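Maleylpyruvate isomerase (Ralstonia sp., PDB 2V6K) catalyses the glutathione-dependent isomerisation of maleylpyruvate to fumarylpyruvate in the breakdown of naphthalene, working as a zeta-class glutathione transferase homodimer. Local coordinates at residues H15-A20 with P68-W73; R95-I100 with T163-Y168. One frame throughout, in Å; residues are numbered along the deposited sequence.

Contact 1 joins two helices of the N-terminal thioredoxin-like domain and contact 2 two helices of the C-terminal all-helical domain. Their centres lie about 10 Å apart, and they meet along the interface between the domains. At its polar edge E72 OE2 forms a salt bridge with R95 NE, 2.7 Å away. Deeper in, R16 NE packs on Y168 CD1 at 3.5 Å, R16 CG lies 3.4 Å from C167 O, and Y168 OH reaches to 3.1 Å from P68 CA. The bound glutathione conjugate touches contact 1 directly through R16 and P68, whereas the Y168 side chain stays about 6 Å from it at the nearest atoms. Both contacts also touch the second subunit.

Contact 1: H15-A20 with P68-W73; sequences HRLRIA and PAIIEW. With TGG (gamma-glutamyl-S-(1,2-dicarboxyethyl)cysteinylglycine), chain C.
In the thioredoxin-like half of the glutathione transferase fold, R16, L17 and A20 of one helix meet P68, I70 and I71 of another beside the glutathione site. The two segments run almost exactly parallel, with 3° between their directions and axes 10.1 Å apart, and A20 and I71 have the nearest CA atoms. Every close pair across that gap is side chain to side chain, and no hydrogen bond crosses it. I71 is central: its CG1 arm lies beside the backbone N (chi1 -66°) and extends so that CD1 sits 3.7 Å from R16 CG, the two side chains crossing at about a right angle. At the base of the same arm, I71 CG1 is 4.0 Å from A20 CB and 3.9 Å from L17 CD1, with the L17 and I71 side chains running past each other in opposite senses. L17 bridges two neighbours: its CG is anti to the backbone N (chi1 178°), which carries CD1 across to I70 CG2 at 3.7 Å. Beyond the aliphatic part of R16, the chain bends at chi3 and brings NH1 obliquely to 3.4 Å from TGG OC1, an oxygen of the gamma-glutamyl carboxylate. The proline ring flanks the same oxygen, P68 CD standing 3.4 Å from TGG OC1. The stronger polar partner of R16 NH1 is S67 OG, which also binds TGG, so the arginine probably helps to position that first-shell serine. Around the contact, L17 packs against L5 of strand 4-7, I19 faces helix 164-178, and I70 meets Q92 of the second subunit, placing the pair between sheet, C-terminal domain and dimer partner.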
loop_
_atom_site.group_PDB
_atom_site.type_symbol
_atom_site.label_atom_id
_atom_site.label_comp_id
_atom_site.label_asym_id
_atom_site.label_seq_id
_atom_site.Cartn_x
_atom_site.Cartn_y
_atom_site.Cartn_z
ATOM N N HIS A 15 2.286 12.593 8.467
ATOM C CA HIS A 15 1.003 13.189 8.836
ATOM C C HIS A 15 -0.018 12.091 9.164
ATOM O O HIS A 15 -0.692 12.154 10.202
ATOM C CB HIS A 15 0.577 14.068 7.649
ATOM C CG HIS A 15 -0.661 14.883 7.861
ATOM N ND1 HIS A 15 -1.173 15.680 6.860
ATOM C CD2 HIS A 15 -1.497 15.019 8.921
ATOM C CE1 HIS A 15 -2.271 16.274 7.293
ATOM N NE2 HIS A 15 -2.487 15.894 8.541
ATOM N N ARG A 16 -0.098 11.084 8.291
ATOM C CA ARG A 16 -0.969 9.923 8.465
ATOM C C ARG A 16 -0.761 9.259 9.829
ATOM O O ARG A 16 -1.717 9.007 10.574
ATOM C CB ARG A 16 -0.679 8.947 7.320
ATOM C CG ARG A 16 -1.523 7.682 7.247
ATOM C CD ARG A 16 -0.849 6.672 6.337
ATOM N NE ARG A 16 -0.814 7.146 4.955
ATOM C CZ ARG A 16 -0.167 6.534 3.967
ATOM N NH1 ARG A 16 0.547 5.437 4.210
ATOM N NH2 ARG A 16 -0.222 7.025 2.735
ATOM N N LEU A 17 0.495 8.982 10.156
ATOM C CA LEU A 17 0.813 8.327 11.416
ATOM C C LEU A 17 0.598 9.257 12.613
ATOM O O LEU A 17 0.123 8.814 13.669
ATOM C CB LEU A 17 2.233 7.758 11.382
ATOM C CG LEU A 17 2.736 7.066 12.653
ATOM C CD1 LEU A 17 1.759 5.999 13.143
ATOM C CD2 LEU A 17 4.089 6.450 12.399
ATOM N N ARG A 18 0.920 10.538 12.455
ATOM C CA ARG A 18 0.680 11.492 13.539
ATOM C C ARG A 18 -0.795 11.548 13.907
ATOM O O ARG A 18 -1.132 11.632 15.087
ATOM C CB ARG A 18 1.191 12.895 13.192
ATOM C CG ARG A 18 2.709 13.013 13.168
ATOM C CD ARG A 18 3.179 14.461 13.021
ATOM N NE ARG A 18 2.619 15.184 11.875
ATOM C CZ ARG A 18 3.285 15.493 10.760
ATOM N NH1 ARG A 18 4.552 15.114 10.584
ATOM N NH2 ARG A 18 2.671 16.178 9.806
ATOM N N ILE A 19 -1.679 11.496 12.909
ATOM C CA ILE A 19 -3.117 11.506 13.196
ATOM C C ILE A 19 -3.491 10.297 14.049
ATOM O O ILE A 19 -4.181 10.440 15.056
ATOM C CB ILE A 19 -3.990 11.535 11.920
ATOM C CG1 ILE A 19 -3.744 12.810 11.105
ATOM C CG2 ILE A 19 -5.468 11.431 12.291
ATOM C CD1 ILE A 19 -4.257 12.731 9.661
ATOM N N ALA A 20 -3.027 9.117 13.652
ATOM C CA ALA A 20 -3.345 7.886 14.377
ATOM C C ALA A 20 -2.817 7.932 15.812
ATOM O O ALA A 20 -3.540 7.591 16.753
ATOM C CB ALA A 20 -2.797 6.674 13.638
ATOM N N PRO A 68 1.432 1.806 7.181
ATOM C CA PRO A 68 0.235 0.960 7.282
ATOM C C PRO A 68 0.327 -0.099 8.380
ATOM O O PRO A 68 -0.659 -0.353 9.087
ATOM C CB PRO A 68 0.153 0.308 5.897
ATOM C CG PRO A 68 0.819 1.304 5.008
ATOM C CD PRO A 68 2.004 1.739 5.821
ATOM N N ALA A 69 1.505 -0.707 8.512
ATOM C CA ALA A 69 1.755 -1.732 9.524
ATOM C C ALA A 69 1.809 -1.139 10.932
ATOM O O ALA A 69 1.291 -1.735 11.891
ATOM C CB ALA A 69 3.043 -2.465 9.206
ATOM N N ILE A 70 2.444 0.023 11.063
ATOM C CA ILE A 70 2.501 0.709 12.350
ATOM C C ILE A 70 1.101 1.084 12.818
ATOM O O ILE A 70 0.773 0.903 13.994
ATOM C CB ILE A 70 3.394 1.967 12.294
ATOM C CG1 ILE A 70 4.830 1.585 11.936
ATOM C CG2 ILE A 70 3.352 2.703 13.635
ATOM C CD1 ILE A 70 5.724 2.768 11.575
ATOM N N ILE A 71 0.276 1.606 11.918
ATOM C CA ILE A 71 -1.080 2.004 12.297
ATOM C C ILE A 71 -1.933 0.804 12.726
ATOM O O ILE A 71 -2.656 0.886 13.730
ATOM C CB ILE A 71 -1.742 2.857 11.203
ATOM C CG1 ILE A 71 -0.997 4.194 11.091
ATOM C CG2 ILE A 71 -3.229 3.082 11.511
ATOM C CD1 ILE A 71 -1.384 5.024 9.869
ATOM N N GLU A 72 -1.828 -0.318 12.008
ATOM C CA GLU A 72 -2.504 -1.553 12.428
ATOM C C GLU A 72 -2.017 -2.021 13.805
ATOM O O GLU A 72 -2.813 -2.492 14.628
ATOM C CB GLU A 72 -2.301 -2.659 11.393
ATOM C CG GLU A 72 -2.979 -2.412 10.052
ATOM C CD GLU A 72 -4.355 -3.046 9.923
ATOM O OE1 GLU A 72 -4.874 -3.629 10.902
ATOM O OE2 GLU A 72 -4.909 -2.982 8.805
ATOM N N TRP A 73 -0.716 -1.878 14.055
ATOM C CA TRP A 73 -0.124 -2.197 15.357
ATOM C C TRP A 73 -0.687 -1.298 16.465
ATOM O O TRP A 73 -1.060 -1.789 17.534
ATOM C CB TRP A 73 1.404 -2.124 15.251
ATOM C CG TRP A 73 2.186 -2.342 16.515
ATOM C CD1 TRP A 73 2.604 -3.535 17.029
ATOM C CD2 TRP A 73 2.673 -1.328 17.402
ATOM N NE1 TRP A 73 3.313 -3.327 18.192
ATOM C CE2 TRP A 73 3.370 -1.980 18.440
ATOM C CE3 TRP A 73 2.586 0.072 17.417
ATOM C CZ2 TRP A 73 3.971 -1.281 19.493
ATOM C CZ3 TRP A 73 3.185 0.767 18.465
ATOM C CH2 TRP A 73 3.867 0.088 19.483
HETATM O OC1 TGG C . 3.705 4.308 4.430
HETATM C CO1 TGG C . 4.930 4.094 4.525
HETATM O OT1 TGG C . 5.578 4.225 5.584
HETATM C CA1 TGG C . 5.649 3.634 3.289
HETATM N NN1 TGG C . 4.794 2.750 2.506
HETATM C CB1 TGG C . 6.027 4.820 2.408
HETATM C CG1 TGG C . 7.023 5.732 3.106
HETATM C CD1 TGG C . 7.675 6.771 2.204
HETATM O OE1 TGG C . 7.088 6.924 0.934
HETATM N NN2 TGG C . 7.781 8.023 2.887
HETATM C CA2 TGG C . 8.013 9.269 2.208
HETATM C CO2 TGG C . 9.523 9.289 2.016
HETATM O OC2 TGG C . 10.253 9.406 3.213
HETATM N NN3 TGG C . 9.992 10.129 0.956
HETATM C CA3 TGG C . 11.409 10.402 0.828
HETATM C CO3 TGG C . 11.826 10.241 -0.605
HETATM O OC3 TGG C . 10.974 9.914 -1.456
HETATM O OT3 TGG C . 13.031 10.462 -0.868
HETATM C CB2 TGG C . 7.393 10.287 3.144
HETATM S SG2 TGG C . 7.743 11.967 2.800
HETATM C CD2 TGG C . 6.955 12.466 1.307
HETATM C CE2 TGG C . 5.466 12.587 1.529
HETATM O OE2 TGG C . 4.923 13.715 1.573
HETATM O OF2 TGG C . 4.794 11.539 1.672
HETATM C CF2 TGG C . 7.619 13.796 0.953
HETATM C CH2 TGG C . 7.239 14.337 -0.403
HETATM O OI2 TGG C . 6.691 13.584 -1.229
HETATM O OJ2 TGG C . 7.487 15.543 -0.638
#

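Contact 2: R95-I100 with T163-Y168; sequences RALAAI and TLADCY
The backbones of 95-100 and 163-168 come close where A98 faces A165, their CA atoms 4.5 Å apart; the helical parts run nearly parallel, at 11°, with axes only 8.2 Å from each other. Small residues permit this approach, as both alanines direct their methyls at the opposite helix. A98 CB is met from two sides. Y168 presents a ring face to it in a CH-pi contact, with A98 CB 3.6 Å from the ring centroid and 11° off the normal, hence almost over the centre. L164 CD1 also touches A98 CB, at 3.6 Å; the leucine adopts the rarer first torsion that sets CG between its backbone N and carbonyl carbon (chi1 60°), and its branch is thereby brought round to the alanine. Y168 CD1 lies 3.2 Å from A98 O, so the ring abuts backbone as well as methyl. L97 CB and A165 CB touch at 3.9 Å, extending the apolar seam. The start of the second helix is fixed by a capping box, the N-capping motif well known for this helix in glutathione transferases. T163 N gives D166 OD2 a fairly straight hydrogen bond of 2.9 Å, meeting it on the anti side, somewhat out of the carboxylate plane, while A165 N gives a weak one to T163 OG1. S157 OG binds the other carboxylate oxygen, D166 OD1, tying the cap to a loop. Within the C-terminal domain, helix 125-149 closes over L97 and A165 through Y143, C167 packs on I19 and A20 of helix 12-24, and on another side of helix 88-104, A96 and A99 pack on Q66 of the second subunit.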
loop_
_atom_site.group_PDB
_atom_site.type_symbol
_atom_site.label_atom_id
_atom_site.label_comp_id
_atom_site.label_asym_id
_atom_site.label_seq_id
_atom_site.Cartn_x
_atom_site.Cartn_y
_atom_site.Cartn_z
ATOM N N ARG A 95 -10.198 -0.795 5.413
ATOM C CA ARG A 95 -8.876 -1.115 4.874
ATOM C C ARG A 95 -8.784 -0.842 3.377
ATOM O O ARG A 95 -7.728 -0.443 2.893
ATOM C CB ARG A 95 -8.494 -2.564 5.179
ATOM C CG ARG A 95 -8.139 -2.817 6.631
ATOM C CD ARG A 95 -7.599 -4.227 6.802
ATOM N NE ARG A 95 -7.097 -4.469 8.154
ATOM C CZ ARG A 95 -7.538 -5.412 8.977
ATOM N NH1 ARG A 95 -8.511 -6.244 8.607
ATOM N NH2 ARG A 95 -6.988 -5.528 10.179
ATOM N N ALA A 96 -9.871 -1.059 2.640
ATOM C CA ALA A 96 -9.865 -0.813 1.196
ATOM C C ALA A 96 -9.740 0.678 0.898
ATOM O O ALA A 96 -8.960 1.081 0.027
ATOM C CB ALA A 96 -11.106 -1.394 0.538
ATOM N N LEU A 97 -10.499 1.497 1.622
ATOM C CA LEU A 97 -10.405 2.948 1.472
ATOM C C LEU A 97 -8.982 3.415 1.748
ATOM O O LEU A 97 -8.405 4.183 0.972
ATOM C CB LEU A 97 -11.391 3.658 2.408
ATOM C CG LEU A 97 -12.867 3.569 2.008
ATOM C CD1 LEU A 97 -13.754 4.058 3.141
ATOM C CD2 LEU A 97 -13.147 4.354 0.731
ATOM N N ALA A 98 -8.406 2.931 2.845
ATOM C CA ALA A 98 -7.043 3.305 3.205
ATOM C C ALA A 98 -6.070 2.898 2.111
ATOM O O ALA A 98 -5.184 3.674 1.757
ATOM C CB ALA A 98 -6.644 2.682 4.537
ATOM N N ALA A 99 -6.230 1.691 1.578
ATOM C CA ALA A 99 -5.290 1.175 0.591
ATOM C C ALA A 99 -5.379 1.896 -0.756
ATOM O O ALA A 99 -4.379 1.989 -1.461
ATOM C CB ALA A 99 -5.485 -0.329 0.418
ATOM N N ILE A 100 -6.555 2.414 -1.124
ATOM C CA ILE A 100 -6.634 3.255 -2.325
ATOM C C ILE A 100 -5.603 4.377 -2.204
ATOM O O ILE A 100 -4.831 4.633 -3.131
ATOM C CB ILE A 100 -8.043 3.856 -2.519
ATOM C CG1 ILE A 100 -9.031 2.751 -2.908
ATOM C CG2 ILE A 100 -8.029 4.985 -3.571
ATOM C CD1 ILE A 100 -10.475 3.198 -2.921
ATOM N N THR A 163 -11.794 6.820 11.551
ATOM C CA THR A 163 -11.176 5.503 11.409
ATOM C C THR A 163 -9.824 5.668 10.738
ATOM O O THR A 163 -9.437 6.783 10.342
ATOM C CB THR A 163 -12.030 4.538 10.554
ATOM O OG1 THR A 163 -12.173 5.071 9.231
ATOM C CG2 THR A 163 -13.404 4.299 11.181
ATOM N N LEU A 164 -9.086 4.575 10.587
ATOM C CA LEU A 164 -7.799 4.721 9.921
ATOM C C LEU A 164 -7.920 5.210 8.477
ATOM O O LEU A 164 -6.987 5.817 7.961
ATOM C CB LEU A 164 -6.886 3.497 10.067
ATOM C CG LEU A 164 -7.252 2.103 9.581
ATOM C CD1 LEU A 164 -7.154 1.987 8.068
ATOM C CD2 LEU A 164 -6.319 1.102 10.260
ATOM N N ALA A 165 -9.070 5.004 7.832
ATOM C CA ALA A 165 -9.245 5.546 6.478
ATOM C C ALA A 165 -9.079 7.069 6.476
ATOM O O ALA A 165 -8.445 7.631 5.580
ATOM C CB ALA A 165 -10.591 5.142 5.887
ATOM N N ASP A 166 -9.611 7.736 7.496
ATOM C CA ASP A 166 -9.476 9.192 7.597
ATOM C C ASP A 166 -8.032 9.608 7.826
ATOM O O ASP A 166 -7.610 10.678 7.372
ATOM C CB ASP A 166 -10.352 9.738 8.724
ATOM C CG ASP A 166 -11.801 9.362 8.558
ATOM O OD1 ASP A 166 -12.379 9.639 7.485
ATOM O OD2 ASP A 166 -12.366 8.791 9.514
ATOM N N CYS A 167 -7.276 8.772 8.536
ATOM C CA CYS A 167 -5.852 9.026 8.750
ATOM C C CYS A 167 -5.096 9.063 7.434
ATOM O O CYS A 167 -4.145 9.825 7.300
ATOM C CB CYS A 167 -5.221 7.976 9.662
ATOM S SG CYS A 167 -5.892 7.918 11.320
ATOM N N TYR A 168 -5.521 8.244 6.472
ATOM C CA TYR A 168 -4.915 8.252 5.142
ATOM C C TYR A 168 -5.477 9.369 4.265
ATOM O O TYR A 168 -4.735 9.997 3.507
ATOM C CB TYR A 168 -5.163 6.927 4.429
ATOM C CG TYR A 168 -4.365 5.726 4.890
ATOM C CD1 TYR A 168 -3.465 5.100 4.023
ATOM C CD2 TYR A 168 -4.562 5.158 6.151
ATOM C CE1 TYR A 168 -2.765 3.967 4.405
ATOM C CE2 TYR A 168 -3.862 4.015 6.544
ATOM C CZ TYR A 168 -2.973 3.422 5.660
ATOM O OH TYR A 168 -2.301 2.281 6.010
#